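Local coordinates for exosome complex component Rrp42 (Pyrococcus abyssi, PDB 2PO1), which probably serves as a non-catalytic RNase PH-family subunit of the RNA-degrading archaeal exosome, contributing to the structuring of the Rrp41 active site, at residues G51-K56 against I161-N166; E193-P198 against E263-I268; I224-D229 against E255-K260. All blocks are in the same frame, centred on the assembly; numbering follows the deposited sequence.

Interaction 1: G51-K56 against I161-N166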
ATOM      1  N   GLY C  51     -17.984  23.980  -2.390  1.00 22.51           N
ATOM      2  CA  GLY C  51     -19.382  23.597  -2.502  1.00 20.84           C
ATOM      3  C   GLY C  51     -19.612  22.371  -1.674  1.00 19.38           C
ATOM      4  O   GLY C  51     -18.677  21.632  -1.366  1.00 19.07           O
ATOM      5  N   SER C  52     -20.859  22.125  -1.347  1.00 19.47           N
ATOM      6  CA  SER C  52     -21.199  20.935  -0.579  1.00 17.37           C
ATOM      7  C   SER C  52     -22.670  20.624  -0.658  1.00 19.13           C
ATOM      8  O   SER C  52     -23.467  21.479  -1.014  1.00 20.05           O
ATOM      9  CB  SER C  52     -20.726  21.064   0.867  1.00 18.13           C
ATOM     10  OG  SER C  52     -21.278  22.177   1.494  1.00 19.28           O
ATOM     11  N   ALA C  53     -23.057  19.383  -0.382  1.00 18.42           N
ATOM     12  CA  ALA C  53     -24.476  19.075  -0.390  1.00 18.42           C
ATOM     13  C   ALA C  53     -24.568  17.900   0.556  1.00 18.56           C
ATOM     14  O   ALA C  53     -23.725  16.950   0.528  1.00 15.93           O
ATOM     15  CB  ALA C  53     -24.974  18.661  -1.828  1.00 17.12           C
ATOM     16  N   LEU C  54     -25.514  18.009   1.463  1.00 17.46           N
ATOM     17  CA  LEU C  54     -25.924  16.865   2.278  1.00 18.92           C
ATOM     18  C   LEU C  54     -27.215  16.366   1.614  1.00 19.42           C
ATOM     19  O   LEU C  54     -28.171  17.156   1.482  1.00 20.98           O
ATOM     20  CB  LEU C  54     -26.205  17.319   3.714  1.00 19.49           C
ATOM     21  CG  LEU C  54     -26.641  16.175   4.627  1.00 20.47           C
ATOM     22  CD1 LEU C  54     -25.545  15.138   4.835  1.00 15.62           C
ATOM     23  CD2 LEU C  54     -26.972  16.723   5.909  1.00 19.32           C
ATOM     24  N   VAL C  55     -27.222  15.104   1.162  1.00 18.74           N
ATOM     25  CA  VAL C  55     -28.424  14.484   0.605  1.00 19.21           C
ATOM     26  C   VAL C  55     -28.887  13.320   1.458  1.00 20.37           C
ATOM     27  O   VAL C  55     -28.084  12.540   1.889  1.00 19.69           O
ATOM     28  CB  VAL C  55     -28.230  14.065  -0.855  1.00 18.50           C
ATOM     29  CG1 VAL C  55     -29.424  13.303  -1.379  1.00 18.88           C
ATOM     30  CG2 VAL C  55     -28.075  15.339  -1.702  1.00 17.00           C
ATOM     31  N   LYS C  56     -30.191  13.269   1.752  1.00 20.27           N
ATOM     32  CA  LYS C  56     -30.804  12.147   2.454  1.00 20.63           C
ATOM     33  C   LYS C  56     -31.854  11.579   1.545  1.00 21.47           C
ATOM     34  O   LYS C  56     -32.731  12.333   1.107  1.00 21.31           O
ATOM     35  CB  LYS C  56     -31.443  12.626   3.766  1.00 21.16           C
ATOM     36  CG  LYS C  56     -30.443  13.354   4.662  1.00 21.26           C
ATOM     37  CD  LYS C  56     -31.018  13.631   6.053  1.00 25.06           C
ATOM     38  CE  LYS C  56     -30.241  14.757   6.718  1.00 28.58           C
ATOM     39  NZ  LYS C  56     -31.010  15.396   7.860  1.00 36.62           N
ATOM     40  N   ILE C 161     -24.012  16.601  -7.874  1.00 18.43           N
ATOM     41  CA  ILE C 161     -24.374  17.677  -8.743  1.00 17.84           C
ATOM     42  C   ILE C 161     -24.901  18.861  -7.925  1.00 19.05           C
ATOM     43  O   ILE C 161     -24.722  20.034  -8.314  1.00 18.39           O
ATOM     44  CB  ILE C 161     -25.364  17.249  -9.876  1.00 18.63           C
ATOM     45  CG1 ILE C 161     -25.447  18.359 -10.940  1.00 17.48           C
ATOM     46  CG2 ILE C 161     -26.687  16.886  -9.321  1.00 18.06           C
ATOM     47  CD1 ILE C 161     -24.095  18.410 -11.766  1.00 15.48           C
ATOM     48  N   ALA C 162     -25.548  18.578  -6.807  1.00 18.37           N
ATOM     49  CA  ALA C 162     -26.041  19.695  -5.998  1.00 20.03           C
ATOM     50  C   ALA C 162     -24.848  20.431  -5.404  1.00 19.63           C
ATOM     51  O   ALA C 162     -24.868  21.648  -5.267  1.00 21.02           O
ATOM     52  CB  ALA C 162     -27.024  19.206  -4.898  1.00 20.02           C
ATOM     53  N   ALA C 163     -23.783  19.713  -5.050  1.00 19.23           N
ATOM     54  CA  ALA C 163     -22.631  20.367  -4.429  1.00 18.38           C
ATOM     55  C   ALA C 163     -21.928  21.228  -5.509  1.00 19.55           C
ATOM     56  O   ALA C 163     -21.541  22.376  -5.275  1.00 21.53           O
ATOM     57  CB  ALA C 163     -21.696  19.328  -3.841  1.00 18.26           C
ATOM     58  N   LEU C 164     -21.840  20.704  -6.735  1.00 19.63           N
ATOM     59  CA  LEU C 164     -21.211  21.443  -7.863  1.00 19.67           C
ATOM     60  C   LEU C 164     -21.995  22.713  -8.199  1.00 20.90           C
ATOM     61  O   LEU C 164     -21.423  23.796  -8.476  1.00 22.32           O
ATOM     62  CB  LEU C 164     -21.145  20.495  -9.061  1.00 19.25           C
ATOM     63  CG  LEU C 164     -20.043  19.470  -8.960  1.00 19.40           C
ATOM     64  CD1 LEU C 164     -20.288  18.505 -10.065  1.00 19.89           C
ATOM     65  CD2 LEU C 164     -18.712  20.181  -9.215  1.00 19.50           C
ATOM     66  N   LEU C 165     -23.316  22.597  -8.159  1.00 20.22           N
ATOM     67  CA  LEU C 165     -24.174  23.760  -8.353  1.00 23.11           C
ATOM     68  C   LEU C 165     -23.997  24.740  -7.223  1.00 23.66           C
ATOM     69  O   LEU C 165     -24.087  25.903  -7.433  1.00 21.98           O
ATOM     70  CB  LEU C 165     -25.640  23.379  -8.438  1.00 22.31           C
ATOM     71  CG  LEU C 165     -25.980  22.644  -9.740  1.00 21.89           C
ATOM     72  CD1 LEU C 165     -27.283  21.884  -9.529  1.00 20.67           C
ATOM     73  CD2 LEU C 165     -26.017  23.621 -10.927  1.00 21.93           C
ATOM     74  N   ASN C 166     -23.730  24.238  -6.024  1.00 22.77           N
ATOM     75  CA  ASN C 166     -23.498  25.090  -4.852  1.00 23.77           C
ATOM     76  C   ASN C 166     -22.125  25.752  -4.807  1.00 24.40           C
ATOM     77  O   ASN C 166     -21.885  26.680  -4.008  1.00 27.10           O
ATOM     78  CB  ASN C 166     -23.612  24.217  -3.596  1.00 22.38           C
ATOM     79  CG  ASN C 166     -23.357  24.977  -2.338  1.00 22.48           C
ATOM     80  OD1 ASN C 166     -22.486  24.638  -1.607  1.00 23.63           O
ATOM     81  ND2 ASN C 166     -24.148  26.015  -2.079  1.00 24.12           N
TER
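The backbone N-H of Ser-52 is bonded to the side-chain oxygen of Asn-166, with Ser-52 N to Asn-166 OD1 at 3.0 Å. The donor lies in the plane of the amide and meets a lone pair of OD1, with an N-H...O angle of 152°. Asn-166 gets there by swinging CG anti to its backbone N (chi1 178°), which carries the amide out from helix 152-166 and over Gly-51 and Ser-52. The CA of Gly-51 lies against the same oxygen, 3.4 Å from Asn-166 OD1. Gly-51 also brings its CA within 3.7 Å of Ala-163 O, and the axes of strand 51-56 and helix 161-166 approach to 5.7 Å.

Further along, alanine methyls do the touching. Ala-163 sets its CB on the backbone of Ser-52, 3.6 Å from Ser-52 C, while the CB of Ala-53 reaches the CB of Ala-162 at 3.7 Å. Ser-52 turns its own side chain away from the helix, and its OG is hydrogen-bonded to Ile-46 N. Val-43 of strand 39-43 and Val-64 of strand 60-71 continue the apolar surface beneath the helix.

With methyl groups as the largest apolar pieces and one amide taking up a strand N-H, the chemistry amounts to close helix-on-sheet packing in which small residues set the spacing.

Interaction 2: E193-P198 against E263-I268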
ATOM      1  N   GLU C 193     -23.383  23.197 -16.226  1.00 27.55           N
ATOM      2  CA  GLU C 193     -24.284  23.476 -17.320  1.00 28.72           C
ATOM      3  C   GLU C 193     -25.402  22.495 -17.504  1.00 30.05           C
ATOM      4  O   GLU C 193     -26.374  22.788 -18.168  1.00 31.96           O
ATOM      5  CB  GLU C 193     -23.461  23.565 -18.558  1.00 30.40           C
ATOM      6  CG  GLU C 193     -22.417  24.588 -18.335  1.00 32.12           C
ATOM      7  CD  GLU C 193     -21.624  24.882 -19.553  1.00 33.29           C
ATOM      8  OE1 GLU C 193     -21.653  24.056 -20.475  1.00 34.21           O
ATOM      9  OE2 GLU C 193     -20.964  25.938 -19.565  1.00 35.26           O
ATOM     10  N   LYS C 194     -25.301  21.335 -16.871  1.00 30.13           N
ATOM     11  CA  LYS C 194     -26.355  20.346 -16.982  1.00 30.37           C
ATOM     12  C   LYS C 194     -26.562  19.811 -15.593  1.00 28.62           C
ATOM     13  O   LYS C 194     -25.705  19.998 -14.718  1.00 27.97           O
ATOM     14  CB  LYS C 194     -25.943  19.270 -17.989  1.00 30.39           C
ATOM     15  CG  LYS C 194     -26.511  19.568 -19.372  1.00 35.83           C
ATOM     16  CD  LYS C 194     -25.715  18.880 -20.440  1.00 39.62           C
ATOM     17  CE  LYS C 194     -25.512  19.816 -21.651  1.00 42.48           C
ATOM     18  NZ  LYS C 194     -23.990  19.751 -21.881  1.00 43.71           N
ATOM     19  N   ILE C 195     -27.712  19.184 -15.357  1.00 28.06           N
ATOM     20  CA  ILE C 195     -27.962  18.594 -14.048  1.00 26.41           C
ATOM     21  C   ILE C 195     -28.288  17.099 -14.120  1.00 25.89           C
ATOM     22  O   ILE C 195     -29.414  16.717 -13.884  1.00 26.42           O
ATOM     23  CB  ILE C 195     -29.021  19.384 -13.206  1.00 27.04           C
ATOM     24  CG1 ILE C 195     -28.595  20.820 -13.065  1.00 25.29           C
ATOM     25  CG2 ILE C 195     -29.168  18.787 -11.773  1.00 24.20           C
ATOM     26  CD1 ILE C 195     -29.765  21.743 -12.881  1.00 29.50           C
ATOM     27  N   PRO C 196     -27.280  16.258 -14.402  1.00 24.62           N
ATOM     28  CA  PRO C 196     -27.493  14.829 -14.463  1.00 24.23           C
ATOM     29  C   PRO C 196     -27.837  14.297 -13.082  1.00 23.54           C
ATOM     30  O   PRO C 196     -27.256  14.741 -12.077  1.00 24.03           O
ATOM     31  CB  PRO C 196     -26.120  14.298 -14.907  1.00 23.29           C
ATOM     32  CG  PRO C 196     -25.160  15.302 -14.394  1.00 23.21           C
ATOM     33  CD  PRO C 196     -25.857  16.590 -14.624  1.00 24.00           C
ATOM     34  N   VAL C 197     -28.796  13.374 -13.047  1.00 23.67           N
ATOM     35  CA  VAL C 197     -29.345  12.819 -11.818  1.00 22.76           C
ATOM     36  C   VAL C 197     -29.386  11.331 -12.075  1.00 21.58           C
ATOM     37  O   VAL C 197     -29.955  10.912 -13.080  1.00 23.13           O
ATOM     38  CB  VAL C 197     -30.777  13.387 -11.568  1.00 23.49           C
ATOM     39  CG1 VAL C 197     -31.491  12.604 -10.499  1.00 24.27           C
ATOM     40  CG2 VAL C 197     -30.697  14.841 -11.151  1.00 23.90           C
ATOM     41  N   PRO C 198     -28.716  10.517 -11.223  1.00 20.19           N
ATOM     42  CA  PRO C 198     -28.902   9.086 -11.499  1.00 19.87           C
ATOM     43  C   PRO C 198     -30.214   8.671 -10.908  1.00 20.59           C
ATOM     44  O   PRO C 198     -30.591   9.133  -9.804  1.00 20.51           O
ATOM     45  CB  PRO C 198     -27.760   8.388 -10.748  1.00 16.72           C
ATOM     46  CG  PRO C 198     -26.977   9.453 -10.079  1.00 18.67           C
ATOM     47  CD  PRO C 198     -27.825  10.734 -10.064  1.00 19.09           C
ATOM     48  N   GLU C 263     -38.095  15.190 -11.459  1.00 30.53           N
ATOM     49  CA  GLU C 263     -38.702  15.513 -10.167  1.00 30.43           C
ATOM     50  C   GLU C 263     -37.568  15.827  -9.163  1.00 28.93           C
ATOM     51  O   GLU C 263     -37.692  16.702  -8.319  1.00 30.05           O
ATOM     52  CB  GLU C 263     -39.510  14.305  -9.685  1.00 31.29           C
ATOM     53  CG  GLU C 263     -40.766  13.987 -10.543  1.00 34.71           C
ATOM     54  CD  GLU C 263     -41.497  12.746 -10.028  1.00 35.06           C
ATOM     55  OE1 GLU C 263     -40.884  11.982  -9.298  1.00 36.92           O
ATOM     56  OE2 GLU C 263     -42.663  12.521 -10.374  1.00 42.34           O
ATOM     57  N   ILE C 264     -36.456  15.108  -9.288  1.00 25.47           N
ATOM     58  CA  ILE C 264     -35.306  15.315  -8.417  1.00 23.88           C
ATOM     59  C   ILE C 264     -34.556  16.610  -8.756  1.00 24.43           C
ATOM     60  O   ILE C 264     -34.147  17.361  -7.838  1.00 25.01           O
ATOM     61  CB  ILE C 264     -34.394  14.092  -8.463  1.00 21.36           C
ATOM     62  CG1 ILE C 264     -35.200  12.890  -7.911  1.00 23.00           C
ATOM     63  CG2 ILE C 264     -33.106  14.383  -7.733  1.00 19.98           C
ATOM     64  CD1 ILE C 264     -34.425  11.845  -7.387  1.00 26.73           C
ATOM     65  N   ARG C 265     -34.386  16.883 -10.052  1.00 24.01           N
ATOM     66  CA  ARG C 265     -33.724  18.144 -10.472  1.00 25.40           C
ATOM     67  C   ARG C 265     -34.412  19.355  -9.861  1.00 28.01           C
ATOM     68  O   ARG C 265     -33.748  20.276  -9.347  1.00 28.86           O
ATOM     69  CB  ARG C 265     -33.743  18.253 -11.982  1.00 26.43           C
ATOM     70  CG  ARG C 265     -32.786  19.242 -12.629  1.00 28.87           C
ATOM     71  CD  ARG C 265     -31.995  18.402 -13.675  1.00 34.63           C
ATOM     72  NE  ARG C 265     -32.966  17.674 -14.477  1.00 34.96           N
ATOM     73  CZ  ARG C 265     -32.841  16.436 -14.940  1.00 31.00           C
ATOM     74  NH1 ARG C 265     -31.759  15.678 -14.754  1.00 25.55           N
ATOM     75  NH2 ARG C 265     -33.859  15.955 -15.599  1.00 33.21           N
ATOM     76  N   LYS C 266     -35.737  19.374  -9.911  1.00 29.58           N
ATOM     77  CA  LYS C 266     -36.457  20.431  -9.225  1.00 31.48           C
ATOM     78  C   LYS C 266     -36.073  20.594  -7.727  1.00 31.27           C
ATOM     79  O   LYS C 266     -35.942  21.711  -7.244  1.00 31.06           O
ATOM     80  CB  LYS C 266     -37.951  20.242  -9.382  1.00 34.93           C
ATOM     81  CG  LYS C 266     -38.403  20.311 -10.809  1.00 37.72           C
ATOM     82  CD  LYS C 266     -39.941  20.360 -10.862  1.00 43.66           C
ATOM     83  CE  LYS C 266     -40.460  20.035 -12.252  1.00 47.37           C
ATOM     84  NZ  LYS C 266     -39.890  20.944 -13.273  1.00 49.93           N
ATOM     85  N   LEU C 267     -35.880  19.488  -7.005  1.00 29.45           N
ATOM     86  CA  LEU C 267     -35.488  19.566  -5.598  1.00 29.23           C
ATOM     87  C   LEU C 267     -34.065  20.089  -5.434  1.00 27.46           C
ATOM     88  O   LEU C 267     -33.803  20.906  -4.558  1.00 27.00           O
ATOM     89  CB  LEU C 267     -35.577  18.195  -4.932  1.00 27.88           C
ATOM     90  CG  LEU C 267     -36.997  17.688  -4.859  1.00 28.61           C
ATOM     91  CD1 LEU C 267     -37.056  16.178  -4.471  1.00 25.61           C
ATOM     92  CD2 LEU C 267     -37.866  18.580  -3.914  1.00 31.19           C
ATOM     93  N   ILE C 268     -33.162  19.585  -6.274  1.00 26.09           N
ATOM     94  CA  ILE C 268     -31.827  20.113  -6.367  1.00 25.94           C
ATOM     95  C   ILE C 268     -31.793  21.609  -6.639  1.00 28.19           C
ATOM     96  O   ILE C 268     -31.113  22.320  -5.932  1.00 28.99           O
ATOM     97  CB  ILE C 268     -30.978  19.388  -7.437  1.00 25.40           C
ATOM     98  CG1 ILE C 268     -30.800  17.897  -7.066  1.00 21.29           C
ATOM     99  CG2 ILE C 268     -29.647  20.109  -7.604  1.00 23.57           C
ATOM    100  CD1 ILE C 268     -30.218  17.033  -8.267  1.00 23.77           C
TER
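Val-197 puts its two methyl groups to separate uses at the apolar centre. CG1, anti to the backbone N, rests on Ile-264, 3.7 Å from Ile-264 CG2. The other branch, Val-197 CG2, lies 3.7 Å from Ile-268 CD1, the two side chains running past each other in opposite directions. Ile-195 reaches the same tip more loosely, with its CG2 4.1 Å from Ile-268 CD1.

Outward from this patch, the aliphatic part of Arg-265 lies across Ile-195: Arg-265 CD comes to 3.4 Å from Ile-195 CG2. The arginine chain bends at chi2 and chi3 (126° and 50°), which turns its guanidinium back to the backbone of the 193-198 segment. There Arg-265 NH1 donates to Ile-195 O at 2.7 Å, an N-H...O angle of 161°. The carbonyl oxygen sits at the edge of the guanidinium, near its plane, although the donor is tilted from the plane of the carbonyl. Arg-265 NH1 also makes a weak bond to Thr-228 O, and NH2 pairs with Glu-262, so the buried guanidinium has partners on both NH1 and NH2, and its charge is probably partly balanced by Glu-262.

The segment passes from loop into strand 197-204, with Val-197 paired by backbone to Thr-228 of strand 222-228. From helix 247-275, Ile-264 packs on Ile-158 and Ile-39, and Ile-268 on Ile-161 and Ile-41, joining the start of strand 197-204 and helix 247-275 to helix 152-166 and strand 39-43.

Interaction 3: I224-D229 against E255-K260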
ATOM      1  N   ILE C 224     -30.089  -1.308 -11.802  1.00 19.27           N
ATOM      2  CA  ILE C 224     -29.687  -0.581 -12.986  1.00 20.45           C
ATOM      3  C   ILE C 224     -29.843   0.868 -12.673  1.00 20.81           C
ATOM      4  O   ILE C 224     -30.813   1.275 -12.030  1.00 20.53           O
ATOM      5  CB  ILE C 224     -30.531  -0.984 -14.307  1.00 21.06           C
ATOM      6  CG1 ILE C 224     -29.902  -0.322 -15.545  1.00 22.55           C
ATOM      7  CG2 ILE C 224     -31.983  -0.618 -14.157  1.00 22.24           C
ATOM      8  CD1 ILE C 224     -30.348  -0.896 -16.873  1.00 23.58           C
ATOM      9  N   THR C 225     -28.832   1.636 -13.068  1.00 20.59           N
ATOM     10  CA  THR C 225     -28.846   3.068 -12.838  1.00 20.93           C
ATOM     11  C   THR C 225     -28.821   3.720 -14.187  1.00 20.32           C
ATOM     12  O   THR C 225     -28.036   3.316 -15.047  1.00 19.56           O
ATOM     13  CB  THR C 225     -27.607   3.510 -12.064  1.00 20.37           C
ATOM     14  OG1 THR C 225     -27.698   3.053 -10.708  1.00 19.22           O
ATOM     15  CG2 THR C 225     -27.492   5.010 -12.101  1.00 21.97           C
ATOM     16  N   ILE C 226     -29.768   4.641 -14.387  1.00 21.03           N
ATOM     17  CA  ILE C 226     -29.850   5.505 -15.562  1.00 22.25           C
ATOM     18  C   ILE C 226     -29.659   6.945 -15.124  1.00 20.54           C
ATOM     19  O   ILE C 226     -30.446   7.459 -14.335  1.00 20.63           O
ATOM     20  CB  ILE C 226     -31.291   5.469 -16.225  1.00 23.95           C
ATOM     21  CG1 ILE C 226     -31.850   4.035 -16.296  1.00 25.38           C
ATOM     22  CG2 ILE C 226     -31.263   6.150 -17.555  1.00 25.92           C
ATOM     23  CD1 ILE C 226     -30.966   3.097 -17.150  1.00 27.53           C
ATOM     24  N   THR C 227     -28.654   7.610 -15.667  1.00 20.44           N
ATOM     25  CA  THR C 227     -28.398   8.981 -15.354  1.00 21.26           C
ATOM     26  C   THR C 227     -28.715   9.861 -16.537  1.00 21.84           C
ATOM     27  O   THR C 227     -28.212   9.633 -17.637  1.00 22.86           O
ATOM     28  CB  THR C 227     -26.897   9.162 -15.021  1.00 20.39           C
ATOM     29  OG1 THR C 227     -26.573   8.294 -13.956  1.00 18.55           O
ATOM     30  CG2 THR C 227     -26.591  10.611 -14.649  1.00 20.48           C
ATOM     31  N   THR C 228     -29.565  10.856 -16.324  1.00 22.89           N
ATOM     32  CA  THR C 228     -30.072  11.650 -17.401  1.00 24.52           C
ATOM     33  C   THR C 228     -30.002  13.112 -17.004  1.00 25.62           C
ATOM     34  O   THR C 228     -30.052  13.423 -15.811  1.00 24.07           O
ATOM     35  CB  THR C 228     -31.527  11.279 -17.752  1.00 26.35           C
ATOM     36  OG1 THR C 228     -32.349  11.533 -16.621  1.00 23.03           O
ATOM     37  CG2 THR C 228     -31.615   9.816 -18.102  1.00 26.69           C
ATOM     38  N   ASP C 229     -29.914  14.001 -18.000  1.00 25.41           N
ATOM     39  CA  ASP C 229     -29.962  15.453 -17.730  1.00 27.04           C
ATOM     40  C   ASP C 229     -31.250  16.094 -18.227  1.00 28.66           C
ATOM     41  O   ASP C 229     -32.098  15.394 -18.794  1.00 29.98           O
ATOM     42  CB  ASP C 229     -28.735  16.195 -18.292  1.00 26.55           C
ATOM     43  CG  ASP C 229     -28.610  16.080 -19.785  1.00 29.23           C
ATOM     44  OD1 ASP C 229     -27.449  16.123 -20.243  1.00 33.54           O
ATOM     45  OD2 ASP C 229     -29.632  15.966 -20.527  1.00 30.42           O
ATOM     46  N   GLU C 255     -36.984   5.434 -19.389  1.00 26.13           N
ATOM     47  CA  GLU C 255     -38.082   6.342 -19.438  1.00 28.67           C
ATOM     48  C   GLU C 255     -38.490   6.866 -18.054  1.00 27.66           C
ATOM     49  O   GLU C 255     -38.664   8.060 -17.848  1.00 28.19           O
ATOM     50  CB  GLU C 255     -39.204   5.657 -20.201  1.00 29.11           C
ATOM     51  CG  GLU C 255     -40.447   6.309 -20.072  1.00 35.35           C
ATOM     52  CD  GLU C 255     -41.285   6.071 -21.288  1.00 42.85           C
ATOM     53  OE1 GLU C 255     -40.841   5.293 -22.170  1.00 42.05           O
ATOM     54  OE2 GLU C 255     -42.378   6.680 -21.351  1.00 50.75           O
ATOM     55  N   THR C 256     -38.614   5.963 -17.099  1.00 28.21           N
ATOM     56  CA  THR C 256     -38.962   6.302 -15.741  1.00 27.53           C
ATOM     57  C   THR C 256     -37.900   7.131 -15.058  1.00 27.10           C
ATOM     58  O   THR C 256     -38.241   7.992 -14.297  1.00 28.11           O
ATOM     59  CB  THR C 256     -39.143   5.014 -14.945  1.00 27.87           C
ATOM     60  OG1 THR C 256     -40.060   4.221 -15.658  1.00 27.18           O
ATOM     61  CG2 THR C 256     -39.679   5.293 -13.560  1.00 25.23           C
ATOM     62  N   ALA C 257     -36.614   6.829 -15.304  1.00 27.27           N
ATOM     63  CA  ALA C 257     -35.465   7.645 -14.911  1.00 26.20           C
ATOM     64  C   ALA C 257     -35.628   9.134 -15.238  1.00 28.21           C
ATOM     65  O   ALA C 257     -35.454   9.992 -14.356  1.00 26.75           O
ATOM     66  CB  ALA C 257     -34.225   7.124 -15.606  1.00 26.23           C
ATOM     67  N   PHE C 258     -35.963   9.422 -16.501  1.00 28.98           N
ATOM     68  CA  PHE C 258     -36.091  10.792 -16.998  1.00 31.00           C
ATOM     69  C   PHE C 258     -37.143  11.515 -16.224  1.00 31.36           C
ATOM     70  O   PHE C 258     -37.043  12.713 -15.991  1.00 32.33           O
ATOM     71  CB  PHE C 258     -36.559  10.807 -18.446  1.00 31.92           C
ATOM     72  CG  PHE C 258     -35.441  10.766 -19.422  1.00 33.19           C
ATOM     73  CD1 PHE C 258     -35.097   9.591 -20.060  1.00 35.40           C
ATOM     74  CD2 PHE C 258     -34.680  11.893 -19.658  1.00 33.40           C
ATOM     75  CE1 PHE C 258     -34.019   9.549 -20.944  1.00 33.87           C
ATOM     76  CE2 PHE C 258     -33.645  11.854 -20.542  1.00 30.61           C
ATOM     77  CZ  PHE C 258     -33.317  10.681 -21.192  1.00 32.63           C
ATOM     78  N   LYS C 259     -38.173  10.768 -15.845  1.00 32.00           N
ATOM     79  CA  LYS C 259     -39.299  11.316 -15.130  1.00 31.07           C
ATOM     80  C   LYS C 259     -38.903  11.569 -13.692  1.00 29.61           C
ATOM     81  O   LYS C 259     -39.144  12.613 -13.136  1.00 29.51           O
ATOM     82  CB  LYS C 259     -40.451  10.331 -15.170  1.00 32.21           C
ATOM     83  CG  LYS C 259     -41.703  10.853 -14.513  1.00 33.18           C
ATOM     84  CD  LYS C 259     -42.816   9.822 -14.660  1.00 39.70           C
ATOM     85  CE  LYS C 259     -42.418   8.473 -14.047  1.00 37.95           C
ATOM     86  NZ  LYS C 259     -43.500   7.460 -14.258  1.00 37.28           N
ATOM     87  N   LYS C 260     -38.271  10.586 -13.076  1.00 29.02           N
ATOM     88  CA  LYS C 260     -37.883  10.734 -11.699  1.00 29.09           C
ATOM     89  C   LYS C 260     -36.732  11.751 -11.598  1.00 27.98           C
ATOM     90  O   LYS C 260     -36.657  12.540 -10.636  1.00 27.55           O
ATOM     91  CB  LYS C 260     -37.491   9.349 -11.141  1.00 28.61           C
ATOM     92  CG  LYS C 260     -38.726   8.418 -11.138  1.00 30.28           C
ATOM     93  CD  LYS C 260     -39.392   8.522  -9.790  1.00 30.23           C
ATOM     94  CE  LYS C 260     -40.548   9.353  -9.795  1.00 32.34           C
ATOM     95  NZ  LYS C 260     -41.117   9.475  -8.400  1.00 29.22           N
TER
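Thr-228 lies over one face of the Phe-258 ring, where its CG2 is 3.6 Å from the ring centroid and only 12° off the normal, a CH-pi contact almost over the centre. Its CB covers the rim of the same face, 3.5 Å from Phe-258 CE2. With chi1 at 62°, CG2 is turned toward the ring, and methyl and CB together lie over its face. Two residues earlier on the strand, Ile-226 meets Ala-257 through its branch point: Ile-226 CB to Ala-257 CB is 3.4 Å, tighter than usual for two carbons. The outer end of the isoleucine then leads away from this part of the helix.

The contact slackens at Asp-229, whose backbone O comes no nearer to the ring than 4.2 Å, measured to Phe-258 CE2; Phe-258 itself is partly exposed. No hydrogen bond crosses between the segments. The carboxylate of Asp-229 is held instead by Thr-231 OG1 and His-233 N, and by an aromatic residue of a neighbouring subunit. On the outer side of the helix, Glu-255 and Lys-259 are exposed, their CA-CB bonds pointing away from the strand. Glu-255 forms a salt bridge to a basic residue of a neighbouring subunit, and Lys-259 one to Glu-34.

Strand 222-228 runs between strands 197-204 and 234-240 in an antiparallel sheet; the axes of strand 224-228 and helix 255-260 approach to 8.0 Å, inclined at 53°. Ile-226 continues onto Ala-253 of helix 247-275 and Val-237 of the neighbouring strand, while Phe-258 also packs on Ile-234.

How the interactions relate
Interaction 1 closes first along the chain; the 224-229/255-260 pair then falls within the span bounded by the two segments of interaction 2. Interactions 2 and 3 have centres about 10 Å apart and share helix 247-275 and the antiparallel sheet containing strands 197-204 and 222-228. Interaction 1 belongs to the mixed sheet that includes strand 51-57, packed against helix 152-166; its centre is about 11 Å from that of interaction 2, where Ile-161 and Leu-165 touch Ile-268, and about 19 Å from that of interaction 3, which it does not touch. The C-terminal helix thus contacts both the 197-204/222-228 sheet and helix 152-166 in this RNase PH-family chain, with interaction 2 at the junction.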